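Local structure of hypothetical protein (Staphylococcus aureus subsp. aureus, 1QYI) at residues Thr205-Ile208 against Tyr209-Ile212; Leu214-Val217 against Asp218-Lys221; Gly239-Tyr242 against Thr243-Val246; Val247-Asn251 against Leu252-Pro256. The protein is of unknown function but probably belongs to the haloacid dehalogenase-like (HAD) superfamily, most of whose characterised members transfer or hydrolyse phosphoryl groups. One frame throughout, in Å; residues are numbered along the deposited sequence.

Interaction 1 (Thr205-Ile208 against Tyr209-Ile212); sequences TGYI and YQEI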
loop_
_atom_site.group_PDB
_atom_site.type_symbol
_atom_site.label_atom_id
_atom_site.label_comp_id
_atom_site.label_asym_id
_atom_site.label_seq_id
_atom_site.Cartn_x
_atom_site.Cartn_y
_atom_site.Cartn_z
ATOM N N THR A 205 10.416 9.385 -11.978
ATOM C CA THR A 205 9.661 8.696 -13.009
ATOM C C THR A 205 8.496 7.860 -12.486
ATOM O O THR A 205 7.531 7.600 -13.209
ATOM C CB THR A 205 10.602 7.826 -13.815
ATOM O OG1 THR A 205 11.421 7.063 -12.927
ATOM C CG2 THR A 205 11.512 8.699 -14.671
ATOM N N GLY A 206 8.582 7.448 -11.225
ATOM C CA GLY A 206 7.520 6.661 -10.633
ATOM C C GLY A 206 7.754 5.161 -10.600
ATOM O O GLY A 206 7.690 4.477 -11.626
ATOM N N TYR A 207 8.006 4.643 -9.404
ATOM C CA TYR A 207 8.241 3.225 -9.223
ATOM C C TYR A 207 6.990 2.405 -9.488
ATOM O O TYR A 207 6.958 1.203 -9.220
ATOM C CB TYR A 207 8.770 2.969 -7.810
ATOM C CG TYR A 207 10.177 3.486 -7.636
ATOM C CD1 TYR A 207 11.268 2.760 -8.121
ATOM C CD2 TYR A 207 10.416 4.730 -7.066
ATOM C CE1 TYR A 207 12.562 3.265 -8.047
ATOM C CE2 TYR A 207 11.709 5.243 -6.991
ATOM C CZ TYR A 207 12.773 4.500 -7.486
ATOM O OH TYR A 207 14.048 5.007 -7.431
ATOM N N ILE A 208 5.951 3.055 -9.997
ATOM C CA ILE A 208 4.723 2.342 -10.315
ATOM C C ILE A 208 5.036 1.575 -11.588
ATOM O O ILE A 208 4.434 0.544 -11.875
ATOM C CB ILE A 208 3.533 3.317 -10.561
ATOM C CG1 ILE A 208 2.241 2.524 -10.707
ATOM C CG2 ILE A 208 3.757 4.140 -11.840
ATOM C CD1 ILE A 208 1.013 3.402 -10.754
ATOM N N TYR A 209 6.005 2.090 -12.339
ATOM C CA TYR A 209 6.440 1.463 -13.577
ATOM C C TYR A 209 7.495 0.380 -13.337
ATOM O O TYR A 209 7.843 -0.353 -14.252
ATOM C CB TYR A 209 6.995 2.525 -14.519
ATOM C CG TYR A 209 5.980 3.541 -14.944
ATOM C CD1 TYR A 209 5.029 3.244 -15.917
ATOM C CD2 TYR A 209 6.005 4.830 -14.413
ATOM C CE1 TYR A 209 4.136 4.221 -16.362
ATOM C CE2 TYR A 209 5.116 5.805 -14.844
ATOM C CZ TYR A 209 4.186 5.500 -15.823
ATOM O OH TYR A 209 3.325 6.486 -16.276
ATOM N N GLN A 210 8.005 0.281 -12.115
ATOM C CA GLN A 210 9.011 -0.732 -11.815
ATOM C C GLN A 210 8.493 -1.596 -10.686
ATOM O O GLN A 210 9.214 -1.904 -9.735
ATOM C CB GLN A 210 10.332 -0.091 -11.394
ATOM C CG GLN A 210 10.689 1.135 -12.210
ATOM C CD GLN A 210 12.106 1.590 -11.986
ATOM O OE1 GLN A 210 12.479 2.688 -12.388
ATOM N NE2 GLN A 210 12.914 0.741 -11.359
ATOM N N GLU A 211 7.228 -1.979 -10.800
ATOM C CA GLU A 211 6.563 -2.797 -9.799
ATOM C C GLU A 211 7.188 -4.202 -9.761
ATOM O O GLU A 211 7.610 -4.748 -10.784
ATOM C CB GLU A 211 5.064 -2.858 -10.130
ATOM C CG GLU A 211 4.139 -3.134 -8.950
ATOM C CD GLU A 211 3.846 -1.899 -8.088
ATOM O OE1 GLU A 211 3.387 -0.871 -8.622
ATOM O OE2 GLU A 211 4.061 -1.958 -6.863
ATOM N N ILE A 212 7.261 -4.762 -8.558
ATOM C CA ILE A 212 7.819 -6.092 -8.322
ATOM C C ILE A 212 6.868 -7.187 -8.832
ATOM O O ILE A 212 5.761 -7.359 -8.325
ATOM C CB ILE A 212 8.096 -6.316 -6.815
ATOM C CG1 ILE A 212 7.727 -5.072 -6.005
ATOM C CG2 ILE A 212 9.569 -6.576 -6.601
ATOM C CD1 ILE A 212 6.240 -4.641 -6.057
#
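With CG1 of Ile208 lying anti to the backbone nitrogen (chi1 -173°), its CG2 is left between the nitrogen and the carbonyl carbon, and the Tyr209 ring, folded back beside its own nitrogen (chi1 -63°), comes to lie under that methyl. The result is a CH-pi contact: Ile208 CG2 stands over one face of the ring, 3.8 Å from the Tyr209 ring centroid and displaced toward the rim. At the edge of the same ring, two backbone carbonyls approach near its plane, Thr205 O lying 3.4 Å from Tyr209 CE2. These groups surround a type I beta turn from Gly206 to Tyr209, closed by a bond of 3.0 Å from Tyr209 N to Gly206 O. Gly206 enters the turn with positive phi, where a side chain would press on the preceding carbonyl. The turn belongs to the linker between helix 172-195 and helix 217-229, through which the helical region returns to the parallel-sheet domain. Further along, Gln210 lays its amide obliquely by the Tyr207 ring, CD 4.1 Å from Tyr207 CD1 with the planes 54° apart, while Gln210 N gives Tyr207 O a weak bond of 3.2 Å. Glu211, bent at chi2, brings OE1 to 4.1 Å from Ile208 CG1; its OE2 makes a long, weak ion pair with Arg240.

Interaction 2 (Leu214-Val217 against Asp218-Lys221); sequences LRPV and DEVK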
loop_
_atom_site.group_PDB
_atom_site.type_symbol
_atom_site.label_atom_id
_atom_site.label_comp_id
_atom_site.label_asym_id
_atom_site.label_seq_id
_atom_site.Cartn_x
_atom_site.Cartn_y
_atom_site.Cartn_z
ATOM N N LEU A 214 5.479 -10.991 -9.482
ATOM C CA LEU A 214 5.472 -12.230 -8.717
ATOM C C LEU A 214 5.756 -13.395 -9.662
ATOM O O LEU A 214 6.457 -14.342 -9.300
ATOM C CB LEU A 214 4.129 -12.417 -8.005
ATOM C CG LEU A 214 3.826 -11.552 -6.772
ATOM C CD1 LEU A 214 2.334 -11.605 -6.502
ATOM C CD2 LEU A 214 4.609 -12.027 -5.547
ATOM N N ARG A 215 5.226 -13.306 -10.878
ATOM C CA ARG A 215 5.432 -14.333 -11.892
ATOM C C ARG A 215 5.815 -13.704 -13.240
ATOM O O ARG A 215 5.206 -12.722 -13.664
ATOM C CB ARG A 215 4.161 -15.165 -12.057
ATOM C CG ARG A 215 3.930 -16.160 -10.943
ATOM C CD ARG A 215 3.935 -17.574 -11.486
ATOM N NE ARG A 215 5.269 -18.151 -11.569
ATOM C CZ ARG A 215 5.582 -19.154 -12.379
ATOM N NH1 ARG A 215 4.659 -19.673 -13.174
ATOM N NH2 ARG A 215 6.810 -19.648 -12.386
ATOM N N PRO A 216 6.822 -14.272 -13.934
ATOM C CA PRO A 216 7.267 -13.749 -15.232
ATOM C C PRO A 216 6.071 -13.430 -16.104
ATOM O O PRO A 216 5.270 -14.308 -16.387
ATOM C CB PRO A 216 8.092 -14.895 -15.806
ATOM C CG PRO A 216 8.668 -15.529 -14.589
ATOM C CD PRO A 216 7.514 -15.533 -13.614
ATOM N N VAL A 217 5.959 -12.179 -16.527
ATOM C CA VAL A 217 4.839 -11.733 -17.350
ATOM C C VAL A 217 4.640 -12.550 -18.625
ATOM O O VAL A 217 3.511 -12.919 -18.971
ATOM C CB VAL A 217 5.014 -10.254 -17.712
ATOM C CG1 VAL A 217 3.817 -9.753 -18.496
ATOM C CG2 VAL A 217 5.196 -9.451 -16.438
ATOM N N ASP A 218 5.735 -12.832 -19.325
ATOM C CA ASP A 218 5.668 -13.609 -20.557
ATOM C C ASP A 218 5.001 -14.969 -20.317
ATOM O O ASP A 218 4.375 -15.525 -21.222
ATOM C CB ASP A 218 7.076 -13.788 -21.126
ATOM C CG ASP A 218 7.949 -14.658 -20.250
ATOM O OD1 ASP A 218 7.797 -14.604 -19.010
ATOM O OD2 ASP A 218 8.796 -15.389 -20.803
ATOM N N GLU A 219 5.131 -15.496 -19.100
ATOM C CA GLU A 219 4.524 -16.779 -18.736
ATOM C C GLU A 219 3.034 -16.622 -18.412
ATOM O O GLU A 219 2.233 -17.497 -18.748
ATOM C CB GLU A 219 5.243 -17.383 -17.527
ATOM C CG GLU A 219 6.022 -18.659 -17.814
ATOM C CD GLU A 219 6.751 -19.195 -16.583
ATOM O OE1 GLU A 219 7.724 -18.544 -16.135
ATOM O OE2 GLU A 219 6.346 -20.258 -16.058
ATOM N N VAL A 220 2.665 -15.518 -17.757
ATOM C CA VAL A 220 1.263 -15.287 -17.416
ATOM C C VAL A 220 0.478 -14.829 -18.643
ATOM O O VAL A 220 -0.724 -15.046 -18.722
ATOM C CB VAL A 220 1.078 -14.230 -16.275
ATOM C CG1 VAL A 220 2.118 -14.429 -15.198
ATOM C CG2 VAL A 220 1.120 -12.830 -16.835
ATOM N N LYS A 221 1.157 -14.206 -19.602
ATOM C CA LYS A 221 0.481 -13.747 -20.806
ATOM C C LYS A 221 -0.024 -14.939 -21.612
ATOM O O LYS A 221 -0.965 -14.807 -22.394
ATOM C CB LYS A 221 1.414 -12.903 -21.671
ATOM C CG LYS A 221 1.597 -11.463 -21.221
ATOM C CD LYS A 221 2.686 -10.796 -22.055
ATOM C CE LYS A 221 2.852 -9.321 -21.707
ATOM N NZ LYS A 221 4.056 -8.719 -22.359
#
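Pro216 occupies the N-cap position of helix 217-229, and its O accepts the first helical bonds, from Glu219 N at 3.0 Å and from Val220 N. The next bond follows the regular helical pattern, Lys221 N reaching Val217 O over 2.8 Å. Beside Pro216, Glu219 runs alongside the proline ring and points the same way, so that its OE1 rests 3.5 Å from Pro216 CG. Its other oxygen, OE2, meets Arg215 NH1 at 3.4 Å in a salt bridge whose hydrogen bond is weak and strongly bent; the guanidinium and carboxylate planes stand 76° apart. Arg215 reaches this place through bends at chi2 and chi3, while nearer the backbone its CB packs on Val220 CG1 at 3.8 Å. The extended chain of Lys221 crosses Val217 obliquely, with CE 3.4 Å from Val217 CG1, and carries NZ to a weak bond with Leu252 O at the end of helix 242-252. Asp218 OD1 turns back to 3.2 Å from Pro216 CB. With two carboxylates in the first helical turn, the negative charge would be expected to suit the helix dipole, whereas so long and skewed a salt bridge at the surface probably contributes modestly.

Interaction 3 (Gly239-Tyr242 against Thr243-Val246); sequences GRPY and TETV
The start of helix 242-252, just beyond the C-terminal end of parallel strand 233-237, is tied back to its incoming loop by Arg240, Pro241 and Tyr242. The guanidinium of Arg240 donates from NH1 to Glu244 O at 2.9 Å, the oxygen lying in the guanidinium plane, while NH2 forms a salt bridge with Asp9; the extended chain thus spans from the helix backbone to the loop after strand 3-6. Thr245 has OG1 beside its own nitrogen (chi1 -45°), from where the hydroxyl donates to Pro241 O over 2.7 Å, one helical turn back. Tyr242 O receives two amides, Val246 N at 2.9 Å and Thr245 N at 3.2 Å. With its CG anti to the backbone nitrogen (chi1 180°), Tyr242 carries its ring across Val246, whose CB stands over one face, offset toward the rim; CG2 of Val246 comes within 3.2 Å of Tyr242 CE1. Glu244, bent at chi2, sets OE1 against the proline ring, 3.1 Å from Pro241 CD. A threonine directly after the second strand is typical of motif II of the HAD fold, and Thr238, with Arg240 reaching Asp9 after strand 3-6, is consistent with that place.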
loop_
_atom_site.group_PDB
_atom_site.type_symbol
_atom_site.label_atom_id
_atom_site.label_comp_id
_atom_site.label_asym_id
_atom_site.label_seq_id
_atom_site.Cartn_x
_atom_site.Cartn_y
_atom_site.Cartn_z
ATOM N N GLY A 239 -7.567 -3.791 -4.010
ATOM C CA GLY A 239 -7.677 -2.728 -3.026
ATOM C C GLY A 239 -6.912 -1.504 -3.495
ATOM O O GLY A 239 -6.951 -0.448 -2.864
ATOM N N ARG A 240 -6.199 -1.659 -4.607
ATOM C CA ARG A 240 -5.424 -0.580 -5.200
ATOM C C ARG A 240 -6.339 0.412 -5.917
ATOM O O ARG A 240 -7.376 0.025 -6.464
ATOM C CB ARG A 240 -4.446 -1.138 -6.238
ATOM C CG ARG A 240 -3.372 -2.068 -5.710
ATOM C CD ARG A 240 -2.421 -2.431 -6.837
ATOM N NE ARG A 240 -1.164 -2.986 -6.351
ATOM C CZ ARG A 240 0.025 -2.693 -6.865
ATOM N NH1 ARG A 240 0.132 -1.849 -7.887
ATOM N NH2 ARG A 240 1.111 -3.248 -6.350
ATOM N N PRO A 241 -5.986 1.707 -5.904
ATOM C CA PRO A 241 -6.846 2.663 -6.607
ATOM C C PRO A 241 -6.694 2.470 -8.124
ATOM O O PRO A 241 -5.859 1.677 -8.589
ATOM C CB PRO A 241 -6.338 4.024 -6.118
ATOM C CG PRO A 241 -4.898 3.757 -5.771
ATOM C CD PRO A 241 -4.994 2.411 -5.069
ATOM N N TYR A 242 -7.489 3.207 -8.889
ATOM C CA TYR A 242 -7.480 3.110 -10.347
ATOM C C TYR A 242 -6.128 3.138 -11.031
ATOM O O TYR A 242 -5.788 2.229 -11.778
ATOM C CB TYR A 242 -8.332 4.218 -10.966
ATOM C CG TYR A 242 -8.342 4.160 -12.477
ATOM C CD1 TYR A 242 -8.956 3.089 -13.148
ATOM C CD2 TYR A 242 -7.747 5.164 -13.241
ATOM C CE1 TYR A 242 -8.980 3.023 -14.539
ATOM C CE2 TYR A 242 -7.762 5.111 -14.633
ATOM C CZ TYR A 242 -8.383 4.038 -15.277
ATOM O OH TYR A 242 -8.419 3.994 -16.655
ATOM N N THR A 243 -5.370 4.200 -10.796
ATOM C CA THR A 243 -4.080 4.353 -11.437
ATOM C C THR A 243 -3.056 3.293 -11.044
ATOM O O THR A 243 -2.306 2.801 -11.890
ATOM C CB THR A 243 -3.490 5.722 -11.125
ATOM O OG1 THR A 243 -3.054 5.746 -9.754
ATOM C CG2 THR A 243 -4.551 6.798 -11.338
ATOM N N GLU A 244 -3.012 2.962 -9.759
ATOM C CA GLU A 244 -2.074 1.966 -9.262
ATOM C C GLU A 244 -2.354 0.572 -9.811
ATOM O O GLU A 244 -1.552 -0.348 -9.639
ATOM C CB GLU A 244 -2.091 1.962 -7.729
ATOM C CG GLU A 244 -1.052 2.914 -7.128
ATOM C CD GLU A 244 -1.482 3.527 -5.801
ATOM O OE1 GLU A 244 -1.925 2.768 -4.909
ATOM O OE2 GLU A 244 -1.359 4.765 -5.646
ATOM N N THR A 245 -3.497 0.431 -10.481
ATOM C CA THR A 245 -3.910 -0.829 -11.091
ATOM C C THR A 245 -3.686 -0.776 -12.608
ATOM O O THR A 245 -2.971 -1.604 -13.179
ATOM C CB THR A 245 -5.407 -1.106 -10.837
ATOM O OG1 THR A 245 -5.709 -0.828 -9.466
ATOM C CG2 THR A 245 -5.747 -2.551 -11.145
ATOM N N VAL A 246 -4.306 0.203 -13.257
ATOM C CA VAL A 246 -4.181 0.352 -14.705
ATOM C C VAL A 246 -2.736 0.565 -15.192
ATOM O O VAL A 246 -2.231 -0.238 -15.973
ATOM C CB VAL A 246 -5.084 1.499 -15.223
ATOM C CG1 VAL A 246 -4.681 1.901 -16.636
ATOM C CG2 VAL A 246 -6.531 1.033 -15.222
#

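Interaction 4 (Val247-Asn251 against Leu252-Pro256); sequences VPFEN and LGLLP
Leu254, with CG beside its own nitrogen (chi1 -57°) and the chain extended to CD1, sets that methyl over one face of the Phe249 ring. This CH-pi contact places Leu254 CD1 4.3 Å from the centroid of the Phe249 ring, displaced toward the rim, and CB of Leu254 adds a touch of 3.7 Å to Phe249 CD2. Leu255 takes the other course: its CG is anti to the backbone nitrogen (chi1 -161°), and its two methyls are divided between CB of Phe249, which meets Leu255 CD1 at 4.2 Å, and Glu250. Glu250 CB and OE1 both lie near Leu255 CD2. Leu252 stays close to the helix, its CG 3.1 Å from Pro248 O. The helix itself ends in a Schellman motif: Leu254 N bonds Phe249 O at 2.9 Å, Gly253 N bonds Glu250 O at 3.1 Å, and Gly253 has positive phi. Phe249 O also accepts Leu255 N, 3.3 Å away. The turn leads from helix 242-252 toward strand 263-264, with Leu254 packed on Val217, Val220 and Lys221 of helix 217-229 and Phe249 edge-to-face on Phe12, beyond strand 3-6.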
loop_
_atom_site.group_PDB
_atom_site.type_symbol
_atom_site.label_atom_id
_atom_site.label_comp_id
_atom_site.label_asym_id
_atom_site.label_seq_id
_atom_site.Cartn_x
_atom_site.Cartn_y
_atom_site.Cartn_z
ATOM N N VAL A 247 -2.080 1.630 -14.731
ATOM C CA VAL A 247 -0.720 1.940 -15.148
ATOM C C VAL A 247 0.225 0.748 -15.092
ATOM O O VAL A 247 0.891 0.434 -16.080
ATOM C CB VAL A 247 -0.137 3.091 -14.306
ATOM C CG1 VAL A 247 1.272 3.426 -14.763
ATOM C CG2 VAL A 247 -1.034 4.313 -14.423
ATOM N N PRO A 248 0.296 0.061 -13.943
ATOM C CA PRO A 248 1.192 -1.096 -13.840
ATOM C C PRO A 248 0.861 -2.169 -14.882
ATOM O O PRO A 248 1.725 -2.584 -15.653
ATOM C CB PRO A 248 0.966 -1.588 -12.411
ATOM C CG PRO A 248 0.536 -0.341 -11.680
ATOM C CD PRO A 248 -0.384 0.320 -12.663
ATOM N N PHE A 249 -0.394 -2.607 -14.904
ATOM C CA PHE A 249 -0.825 -3.630 -15.852
ATOM C C PHE A 249 -0.605 -3.193 -17.293
ATOM O O PHE A 249 -0.261 -4.000 -18.160
ATOM C CB PHE A 249 -2.302 -3.991 -15.631
ATOM C CG PHE A 249 -2.514 -5.086 -14.614
ATOM C CD1 PHE A 249 -1.982 -4.983 -13.333
ATOM C CD2 PHE A 249 -3.252 -6.219 -14.936
ATOM C CE1 PHE A 249 -2.182 -5.991 -12.389
ATOM C CE2 PHE A 249 -3.456 -7.233 -13.994
ATOM C CZ PHE A 249 -2.917 -7.111 -12.718
ATOM N N GLU A 250 -0.807 -1.908 -17.535
ATOM C CA GLU A 250 -0.629 -1.316 -18.850
ATOM C C GLU A 250 0.834 -1.455 -19.276
ATOM O O GLU A 250 1.131 -2.068 -20.298
ATOM C CB GLU A 250 -1.060 0.152 -18.770
ATOM C CG GLU A 250 -0.425 1.082 -19.768
ATOM C CD GLU A 250 -0.539 0.587 -21.178
ATOM O OE1 GLU A 250 -1.664 0.243 -21.593
ATOM O OE2 GLU A 250 0.500 0.546 -21.870
ATOM N N ASN A 251 1.735 -0.900 -18.470
ATOM C CA ASN A 251 3.174 -0.952 -18.728
ATOM C C ASN A 251 3.680 -2.388 -18.900
ATOM O O ASN A 251 4.588 -2.638 -19.691
ATOM C CB ASN A 251 3.914 -0.240 -17.579
ATOM C CG ASN A 251 5.417 -0.531 -17.546
ATOM O OD1 ASN A 251 5.906 -1.232 -16.658
ATOM N ND2 ASN A 251 6.151 0.020 -18.504
ATOM N N LEU A 252 3.073 -3.327 -18.180
ATOM C CA LEU A 252 3.486 -4.728 -18.240
ATOM C C LEU A 252 2.929 -5.520 -19.414
ATOM O O LEU A 252 3.483 -6.557 -19.782
ATOM C CB LEU A 252 3.112 -5.432 -16.939
ATOM C CG LEU A 252 3.811 -4.900 -15.688
ATOM C CD1 LEU A 252 3.114 -5.437 -14.456
ATOM C CD2 LEU A 252 5.278 -5.303 -15.713
ATOM N N GLY A 253 1.838 -5.038 -20.000
ATOM C CA GLY A 253 1.233 -5.735 -21.126
ATOM C C GLY A 253 0.184 -6.755 -20.708
ATOM O O GLY A 253 -0.087 -7.706 -21.434
ATOM N N LEU A 254 -0.420 -6.560 -19.541
ATOM C CA LEU A 254 -1.431 -7.489 -19.062
ATOM C C LEU A 254 -2.823 -6.917 -19.280
ATOM O O LEU A 254 -3.792 -7.656 -19.463
ATOM C CB LEU A 254 -1.216 -7.781 -17.576
ATOM C CG LEU A 254 0.152 -8.346 -17.192
ATOM C CD1 LEU A 254 0.270 -8.415 -15.682
ATOM C CD2 LEU A 254 0.350 -9.719 -17.816
ATOM N N LEU A 255 -2.914 -5.594 -19.273
ATOM C CA LEU A 255 -4.187 -4.909 -19.449
ATOM C C LEU A 255 -5.033 -5.441 -20.608
ATOM O O LEU A 255 -6.237 -5.618 -20.467
ATOM C CB LEU A 255 -3.945 -3.410 -19.625
ATOM C CG LEU A 255 -5.168 -2.540 -19.355
ATOM C CD1 LEU A 255 -5.624 -2.748 -17.922
ATOM C CD2 LEU A 255 -4.819 -1.084 -19.609
ATOM N N PRO A 256 -4.417 -5.694 -21.774
ATOM C CA PRO A 256 -5.174 -6.205 -22.923
ATOM C C PRO A 256 -6.009 -7.471 -22.662
ATOM O O PRO A 256 -6.899 -7.804 -23.452
ATOM C CB PRO A 256 -4.086 -6.423 -23.974
ATOM C CG PRO A 256 -3.144 -5.286 -23.692
ATOM C CD PRO A 256 -3.047 -5.316 -22.176
#

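How the interactions relate
Interactions 3 and 4 occupy opposite ends of helix 242-252: the first is polar and turned toward the probable active site, the second largely apolar around a helix C-terminus. Interaction 1, in the linker from the helical region, packs on that helix, with Ile208 on Val247 and Pro248, and Ile208 CD1 also packs on Thr243 and Glu244 of interaction 3. Interaction 2 follows interaction 1 in the chain and is a surface contact; it touches interaction 4 through Val220 and Leu254 but not interaction 3, whose nearest atoms are about 8 Å away. The other three are partly buried. Charge at interaction 2 sits at the surface, whereas the Arg240 of interaction 3 is buried.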